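Local coordinates for protein 2-dehydro-3-deoxy-d-gluconate/2-dehydro-3-deoxy-phosphogluconate aldolase (Picrophilus torridus, PDB 4UXD) that is an aldolase of the dihydrodipicolinate synthetase family that folds as a barrel of parallel strands wrapped by helices, at residues N161-P165 with E166-N170; N48-I51 with K52-G56; I129-N132 with Q133-Y137. All coordinates share one frame; numbering follows the deposited sequence.

Contact 1: residues N161-P165 with E166-N170; sequences NKIDP and ETVKN
Ile-163 reaches across the start of the helix to meet Thr-167 and Val-168, four and five residues on. From CB its longer branch runs anti to the backbone nitrogen (chi1 179°), and this lets CG1 touch both residues, at 3.8 Å from CG2 of Val-168 and 3.9 Å from CB of Thr-167. One bond further, CD1 chiefly meets CG2 of Val-168, at 3.6 Å, the two side chains meeting at about a right angle. The first turn of the helix is tied by its backbone: N of Val-168 bonds to O of Asp-164 at 3.2 Å, and N of Lys-169 gives a straighter bond to O of Pro-165 at 2.9 Å (169° at the hydrogen). Asp-164 is the N-cap residue, yet its carboxylate makes no capping bond. It turns instead to Lys-162, whose NZ sits 2.7 Å from OD1 on the syn side of the carboxylate, a salt bridge at the surface. A second ion pair, its hydrogen bond weak, joins NZ of Lys-169 to OE1 of Glu-166 along the outside of the helix. OG1 of Thr-167 is held by Gln-133 of helix 133-144. That helix also packs on Ile-163, through Gln-133 and Ile-136, while Ile-153 of strand 150-155 touches the same isoleucine; Val-168 and Pro-165 face Met-194 of helix 188-195.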
loop_
_atom_site.group_PDB
_atom_site.type_symbol
_atom_site.label_atom_id
_atom_site.label_comp_id
_atom_site.label_asym_id
_atom_site.label_seq_id
_atom_site.Cartn_x
_atom_site.Cartn_y
_atom_site.Cartn_z
ATOM N N ASN A 161 -6.830 1.476 12.525
ATOM C CA ASN A 161 -5.642 2.308 12.665
ATOM C C ASN A 161 -4.634 1.644 13.579
ATOM O O ASN A 161 -5.001 1.134 14.641
ATOM C CB ASN A 161 -5.993 3.676 13.231
ATOM C CG ASN A 161 -6.936 4.445 12.352
ATOM O OD1 ASN A 161 -6.560 4.892 11.280
ATOM N ND2 ASN A 161 -8.174 4.617 12.808
ATOM N N LYS A 162 -3.372 1.647 13.161
ATOM C CA LYS A 162 -2.291 1.088 13.965
ATOM C C LYS A 162 -2.066 1.949 15.192
ATOM O O LYS A 162 -2.299 3.154 15.151
ATOM C CB LYS A 162 -0.993 0.998 13.163
ATOM C CG LYS A 162 -0.353 2.341 12.823
ATOM C CD LYS A 162 0.838 2.154 11.891
ATOM C CE LYS A 162 1.451 3.473 11.425
ATOM N NZ LYS A 162 2.132 4.247 12.500
ATOM N N ILE A 163 -1.635 1.331 16.284
ATOM C CA ILE A 163 -1.177 2.096 17.446
ATOM C C ILE A 163 0.327 1.829 17.594
ATOM O O ILE A 163 0.760 0.680 17.681
ATOM C CB ILE A 163 -1.987 1.737 18.748
ATOM C CG1 ILE A 163 -1.470 2.546 19.945
ATOM C CG2 ILE A 163 -1.987 0.223 19.003
ATOM C CD1 ILE A 163 -2.168 2.235 21.260
ATOM N N ASP A 164 1.125 2.887 17.563
ATOM C CA ASP A 164 2.583 2.725 17.610
ATOM C C ASP A 164 3.013 2.235 18.984
ATOM O O ASP A 164 2.354 2.530 19.981
ATOM C CB ASP A 164 3.309 4.034 17.298
ATOM C CG ASP A 164 3.089 4.507 15.888
ATOM O OD1 ASP A 164 2.670 3.684 15.041
ATOM O OD2 ASP A 164 3.335 5.705 15.627
ATOM N N PRO A 165 4.119 1.489 19.045
ATOM C CA PRO A 165 4.704 1.099 20.331
ATOM C C PRO A 165 4.925 2.261 21.305
ATOM O O PRO A 165 4.718 2.110 22.505
ATOM C CB PRO A 165 6.038 0.493 19.926
ATOM C CG PRO A 165 5.799 -0.030 18.568
ATOM C CD PRO A 165 4.838 0.882 17.912
ATOM N N GLU A 166 5.370 3.394 20.790
ATOM C CA GLU A 166 5.581 4.577 21.608
ATOM C C GLU A 166 4.293 4.981 22.293
ATOM O O GLU A 166 4.287 5.294 23.480
ATOM C CB GLU A 166 6.100 5.732 20.749
ATOM C CG GLU A 166 6.317 7.042 21.494
ATOM C CD GLU A 166 7.473 6.986 22.484
ATOM O OE1 GLU A 166 8.381 6.136 22.315
ATOM O OE2 GLU A 166 7.474 7.803 23.432
ATOM N N THR A 167 3.205 4.980 21.532
ATOM C CA THR A 167 1.912 5.383 22.052
ATOM C C THR A 167 1.441 4.421 23.146
ATOM O O THR A 167 0.730 4.821 24.075
ATOM C CB THR A 167 0.862 5.456 20.910
ATOM O OG1 THR A 167 1.379 6.258 19.839
ATOM C CG2 THR A 167 -0.460 6.049 21.396
ATOM N N VAL A 168 1.842 3.156 23.046
ATOM C CA VAL A 168 1.421 2.177 24.026
ATOM C C VAL A 168 2.230 2.389 25.306
ATOM O O VAL A 168 1.686 2.340 26.412
ATOM C CB VAL A 168 1.595 0.746 23.521
ATOM C CG1 VAL A 168 1.034 -0.234 24.529
ATOM C CG2 VAL A 168 0.895 0.569 22.201
ATOM N N LYS A 169 3.528 2.633 25.133
ATOM C CA LYS A 169 4.421 2.987 26.229
ATOM C C LYS A 169 3.876 4.175 27.009
ATOM O O LYS A 169 3.739 4.114 28.231
ATOM C CB LYS A 169 5.812 3.311 25.698
ATOM C CG LYS A 169 6.802 3.731 26.751
ATOM C CD LYS A 169 8.221 3.754 26.193
ATOM C CE LYS A 169 8.368 4.673 24.977
ATOM N NZ LYS A 169 9.783 4.736 24.469
ATOM N N ASN A 170 3.548 5.249 26.304
ATOM C CA ASN A 170 2.999 6.425 26.961
ATOM C C ASN A 170 1.769 6.098 27.799
ATOM O O ASN A 170 1.709 6.453 28.973
ATOM C CB ASN A 170 2.650 7.501 25.934
ATOM C CG ASN A 170 3.875 8.217 25.403
ATOM O OD1 ASN A 170 4.953 8.155 26.000
ATOM N ND2 ASN A 170 3.713 8.916 24.283
#

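Contact 2: residues N48-I51 with K52-G56; sequences NILI and KYLEG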
loop_
_atom_site.group_PDB
_atom_site.type_symbol
_atom_site.label_atom_id
_atom_site.label_comp_id
_atom_site.label_asym_id
_atom_site.label_seq_id
_atom_site.Cartn_x
_atom_site.Cartn_y
_atom_site.Cartn_z
ATOM N N ASN A 48 -22.673 -22.289 24.123
ATOM C CA ASN A 48 -22.414 -23.141 25.279
ATOM C C ASN A 48 -21.565 -24.344 24.867
ATOM O O ASN A 48 -20.624 -24.731 25.554
ATOM C CB ASN A 48 -23.728 -23.601 25.914
ATOM C CG ASN A 48 -23.555 -24.031 27.356
ATOM O OD1 ASN A 48 -23.336 -25.209 27.642
ATOM N ND2 ASN A 48 -23.648 -23.076 28.276
ATOM N N ILE A 49 -21.901 -24.927 23.728
ATOM C CA ILE A 49 -21.143 -26.043 23.199
ATOM C C ILE A 49 -19.689 -25.639 23.068
ATOM O O ILE A 49 -18.797 -26.426 23.357
ATOM C CB ILE A 49 -21.712 -26.495 21.849
ATOM C CG1 ILE A 49 -23.012 -27.268 22.105
ATOM C CG2 ILE A 49 -20.715 -27.362 21.088
ATOM C CD1 ILE A 49 -23.943 -27.377 20.909
ATOM N N LEU A 50 -19.482 -24.384 22.673
ATOM C CA LEU A 50 -18.157 -23.822 22.455
ATOM C C LEU A 50 -17.409 -23.573 23.762
ATOM O O LEU A 50 -16.224 -23.918 23.895
ATOM C CB LEU A 50 -18.270 -22.510 21.669
ATOM C CG LEU A 50 -16.967 -21.711 21.520
ATOM C CD1 LEU A 50 -15.887 -22.571 20.885
ATOM C CD2 LEU A 50 -17.190 -20.439 20.711
ATOM N N ILE A 51 -18.095 -22.937 24.703
ATOM C CA ILE A 51 -17.550 -22.702 26.035
ATOM C C ILE A 51 -17.107 -24.007 26.689
ATOM O O ILE A 51 -16.110 -24.042 27.399
ATOM C CB ILE A 51 -18.589 -22.013 26.943
ATOM C CG1 ILE A 51 -18.802 -20.573 26.494
ATOM C CG2 ILE A 51 -18.144 -22.019 28.402
ATOM C CD1 ILE A 51 -20.071 -19.965 26.994
ATOM N N LYS A 52 -17.854 -25.082 26.460
ATOM C CA LYS A 52 -17.540 -26.355 27.099
ATOM C C LYS A 52 -16.383 -27.047 26.380
ATOM O O LYS A 52 -15.622 -27.800 27.000
ATOM C CB LYS A 52 -18.775 -27.261 27.142
ATOM C CG LYS A 52 -19.890 -26.765 28.076
ATOM C CD LYS A 52 -19.402 -26.510 29.498
ATOM C CE LYS A 52 -20.548 -26.566 30.515
ATOM N NZ LYS A 52 -21.577 -25.496 30.351
ATOM N N TYR A 53 -16.243 -26.787 25.079
ATOM C CA TYR A 53 -15.048 -27.216 24.348
ATOM C C TYR A 53 -13.791 -26.470 24.795
ATOM O O TYR A 53 -12.711 -27.052 24.894
ATOM C CB TYR A 53 -15.218 -27.011 22.854
ATOM C CG TYR A 53 -13.957 -27.338 22.091
ATOM C CD1 TYR A 53 -13.631 -28.657 21.798
ATOM C CD2 TYR A 53 -13.084 -26.331 21.671
ATOM C CE1 TYR A 53 -12.488 -28.975 21.107
ATOM C CE2 TYR A 53 -11.927 -26.641 20.969
ATOM C CZ TYR A 53 -11.629 -27.970 20.691
ATOM O OH TYR A 53 -10.474 -28.299 19.999
ATOM N N LEU A 54 -13.930 -25.177 25.050
ATOM C CA LEU A 54 -12.792 -24.365 25.435
ATOM C C LEU A 54 -12.291 -24.784 26.796
ATOM O O LEU A 54 -11.078 -24.865 27.022
ATOM C CB LEU A 54 -13.160 -22.876 25.423
ATOM C CG LEU A 54 -13.213 -22.295 24.013
ATOM C CD1 LEU A 54 -13.935 -20.963 23.963
ATOM C CD2 LEU A 54 -11.793 -22.150 23.468
ATOM N N GLU A 55 -13.229 -25.051 27.704
ATOM C CA GLU A 55 -12.874 -25.486 29.046
ATOM C C GLU A 55 -12.150 -26.837 28.982
ATOM O O GLU A 55 -11.148 -27.054 29.678
ATOM C CB GLU A 55 -14.117 -25.552 29.915
ATOM C CG GLU A 55 -14.642 -24.166 30.279
ATOM C CD GLU A 55 -15.985 -24.166 31.002
ATOM O OE1 GLU A 55 -16.608 -25.241 31.161
ATOM O OE2 GLU A 55 -16.412 -23.066 31.413
ATOM N N GLY A 56 -12.640 -27.717 28.106
ATOM C CA GLY A 56 -12.073 -29.043 27.919
ATOM C C GLY A 56 -10.597 -29.069 27.537
ATOM O O GLY A 56 -9.824 -29.840 28.114
#
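Asn-48 and Lys-52, one helical turn apart, slant across each other on helix 44-56. In the lysine, chi1 of -68° sets CG beside the backbone nitrogen, 3.3 Å from O of Asn-48; bends at chi2 and chi4 then bring NZ round to OD1 of Asn-48, 3.2 Å away. The ammonium approaches that oxygen well to the side, with a C=O...N angle of 112°, and is tilted from the amide plane. The same two residues are joined by the backbone, N of Lys-52 bonding to O of Asn-48 at 2.9 Å, so a main-chain and a side-chain bond link the pair. Ile-51 and Glu-55 behave differently: they lie side by side and point the same way. CG of Glu-55 lies 3.2 Å from O of Ile-51, and the chain, extended beyond it, carries OE2 past CG2 of Ile-51 at 3.6 Å; OE2 is hydrogen-bonded to OG of Ser-90. On the buried face Leu-50 and Leu-54 cross at a slant, CG of Leu-50 lying 4.0 Å from CD1 of Leu-54. Phe-276 of helix 270-279 packs against Leu-50, and Phe-85 of helix 76-88 against Ile-51. Successive i to i+4 backbone bonds run through the stretch, including N of Leu-54 to O of Leu-50 at 2.9 Å. This is an amphipathic alpha-helix, the crossover of the beta-alpha-beta unit made with strands 27-31 and 61-63, as expected in the (beta/alpha)8 barrel of this family.

Contact 3: residues I129-N132 with Q133-Y137; sequences IKLN and QEAIY
Asn-132 caps the helix that starts at Gln-133: a side-chain N-cap, placed where the loop after strand 120-123 of the (beta/alpha)8 barrel turns into helix 133-144. Of the two bonds from the cap residue to the helix, the capping bond is the shorter. CG of Asn-132 sits between its own backbone nitrogen and carbonyl carbon (chi1 61°), and this folds the amide back over the helix start, where OD1 takes the N-H of Ala-135 at 3.0 Å. The bond is nearly straight at the hydrogen, 167°. Its main-chain counterpart, from N of Ile-136 to O of Asn-132, is weak at 3.4 Å. The other half of the amide turns to a neighbouring subunit, where ND2 of Asn-132 bonds to the hydroxyl of Tyr-291; Gln-267 of that subunit also bonds the backbone N of Asn-132 and O of Lys-130. The loop end is thus bonded both to its own helix and to another subunit. Gln-133 works in another direction, its OE1 taking the N-H of Asp-164, its NE2 giving a bond to O of Lys-162.

Apolar packing forms a second group. Leu-131 splits its contacts between two helix residues: CD2 meets CB of Ala-135 at 4.0 Å, while CB lies 4.0 Å from CG1 of Ile-136, whose side chain slants across that of the leucine. Tyr-291 of the neighbouring subunit packs on Ala-135 and Glu-134. Ile-136 also leans over the backbone of the cap residue itself, with both CG1 and CD1 placed 3.3 Å from O of Asn-132.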
loop_
_atom_site.group_PDB
_atom_site.type_symbol
_atom_site.label_atom_id
_atom_site.label_comp_id
_atom_site.label_asym_id
_atom_site.label_seq_id
_atom_site.Cartn_x
_atom_site.Cartn_y
_atom_site.Cartn_z
ATOM N N ILE A 129 -12.501 6.062 9.821
ATOM C CA ILE A 129 -11.678 7.230 9.552
ATOM C C ILE A 129 -10.223 6.982 9.972
ATOM O O ILE A 129 -9.947 6.469 11.057
ATOM C CB ILE A 129 -12.266 8.471 10.264
ATOM C CG1 ILE A 129 -13.424 9.033 9.436
ATOM C CG2 ILE A 129 -11.248 9.569 10.445
ATOM C CD1 ILE A 129 -14.511 9.666 10.271
ATOM N N LYS A 130 -9.299 7.332 9.077
ATOM C CA LYS A 130 -7.872 7.196 9.325
ATOM C C LYS A 130 -7.433 8.170 10.401
ATOM O O LYS A 130 -7.737 9.359 10.328
ATOM C CB LYS A 130 -7.080 7.440 8.035
ATOM C CG LYS A 130 -5.560 7.421 8.192
ATOM C CD LYS A 130 -5.036 6.005 8.390
ATOM C CE LYS A 130 -3.682 5.972 9.095
ATOM N NZ LYS A 130 -3.659 4.921 10.151
ATOM N N LEU A 131 -6.704 7.652 11.387
ATOM C CA LEU A 131 -6.242 8.448 12.520
ATOM C C LEU A 131 -4.735 8.419 12.693
ATOM O O LEU A 131 -4.106 7.382 12.497
ATOM C CB LEU A 131 -6.881 7.952 13.813
ATOM C CG LEU A 131 -8.397 7.978 13.926
ATOM C CD1 LEU A 131 -8.794 7.337 15.253
ATOM C CD2 LEU A 131 -8.947 9.390 13.803
ATOM N N ASN A 132 -4.171 9.562 13.084
ATOM C CA ASN A 132 -2.790 9.628 13.555
ATOM C C ASN A 132 -2.705 9.179 15.030
ATOM O O ASN A 132 -3.717 8.795 15.629
ATOM C CB ASN A 132 -2.237 11.048 13.390
ATOM C CG ASN A 132 -3.027 12.098 14.191
ATOM O OD1 ASN A 132 -3.739 11.773 15.141
ATOM N ND2 ASN A 132 -2.895 13.360 13.809
ATOM N N GLN A 133 -1.522 9.264 15.630
ATOM C CA GLN A 133 -1.331 8.803 17.005
ATOM C C GLN A 133 -1.869 9.764 18.098
ATOM O O GLN A 133 -2.193 9.323 19.192
ATOM C CB GLN A 133 0.160 8.531 17.256
ATOM C CG GLN A 133 0.766 7.443 16.385
ATOM C CD GLN A 133 -0.003 6.120 16.421
ATOM O OE1 GLN A 133 -0.027 5.422 17.429
ATOM N NE2 GLN A 133 -0.617 5.769 15.303
ATOM N N GLU A 134 -1.961 11.065 17.823
ATOM C CA GLU A 134 -2.503 12.001 18.815
ATOM C C GLU A 134 -4.007 11.720 19.053
ATOM O O GLU A 134 -4.494 11.712 20.192
ATOM C CB GLU A 134 -2.279 13.447 18.359
ATOM C CG GLU A 134 -2.706 14.539 19.361
ATOM C CD GLU A 134 -1.815 14.614 20.602
ATOM O OE1 GLU A 134 -0.656 15.077 20.485
ATOM O OE2 GLU A 134 -2.282 14.228 21.702
ATOM N N ALA A 135 -4.733 11.464 17.972
ATOM C CA ALA A 135 -6.152 11.173 18.065
ATOM C C ALA A 135 -6.371 9.872 18.819
ATOM O O ALA A 135 -7.273 9.747 19.673
ATOM C CB ALA A 135 -6.760 11.092 16.682
ATOM N N ILE A 136 -5.534 8.899 18.490
ATOM C CA ILE A 136 -5.622 7.581 19.089
ATOM C C ILE A 136 -5.296 7.694 20.564
ATOM O O ILE A 136 -6.010 7.149 21.411
ATOM C CB ILE A 136 -4.678 6.591 18.388
ATOM C CG1 ILE A 136 -5.275 6.188 17.036
ATOM C CG2 ILE A 136 -4.412 5.361 19.262
ATOM C CD1 ILE A 136 -4.278 5.583 16.073
ATOM N N TYR A 137 -4.221 8.417 20.870
ATOM C CA TYR A 137 -3.843 8.647 22.256
ATOM C C TYR A 137 -5.001 9.284 23.036
ATOM O O TYR A 137 -5.487 8.699 23.996
ATOM C CB TYR A 137 -2.605 9.526 22.341
ATOM C CG TYR A 137 -2.318 9.943 23.744
ATOM C CD1 TYR A 137 -1.671 9.086 24.622
ATOM C CD2 TYR A 137 -2.729 11.182 24.213
ATOM C CE1 TYR A 137 -1.430 9.456 25.926
ATOM C CE2 TYR A 137 -2.493 11.560 25.511
ATOM C CZ TYR A 137 -1.850 10.695 26.365
ATOM O OH TYR A 137 -1.604 11.069 27.661
#

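In the fold
Contacts 1 and 3 are neighbours, with centres about 10 Å apart; contact 2 lies beyond the centre of the chain, its centre 34 Å from that of contact 1 and 38 Å from that of contact 3. All three mix buried and exposed residues. Contacts 1 and 3 each join a loop to the start of its helix; Asn-161 ties the two loops together, and Gln-133 of helix 133-144 holds the loop of contact 1. Their caps differ: Asn-132 uses its side chain, whereas Asp-164 gives its carboxylate to a lysine. Contact 2 lies wholly within one helix and relies on regular backbone bonds. Contact 3 alone touches another subunit.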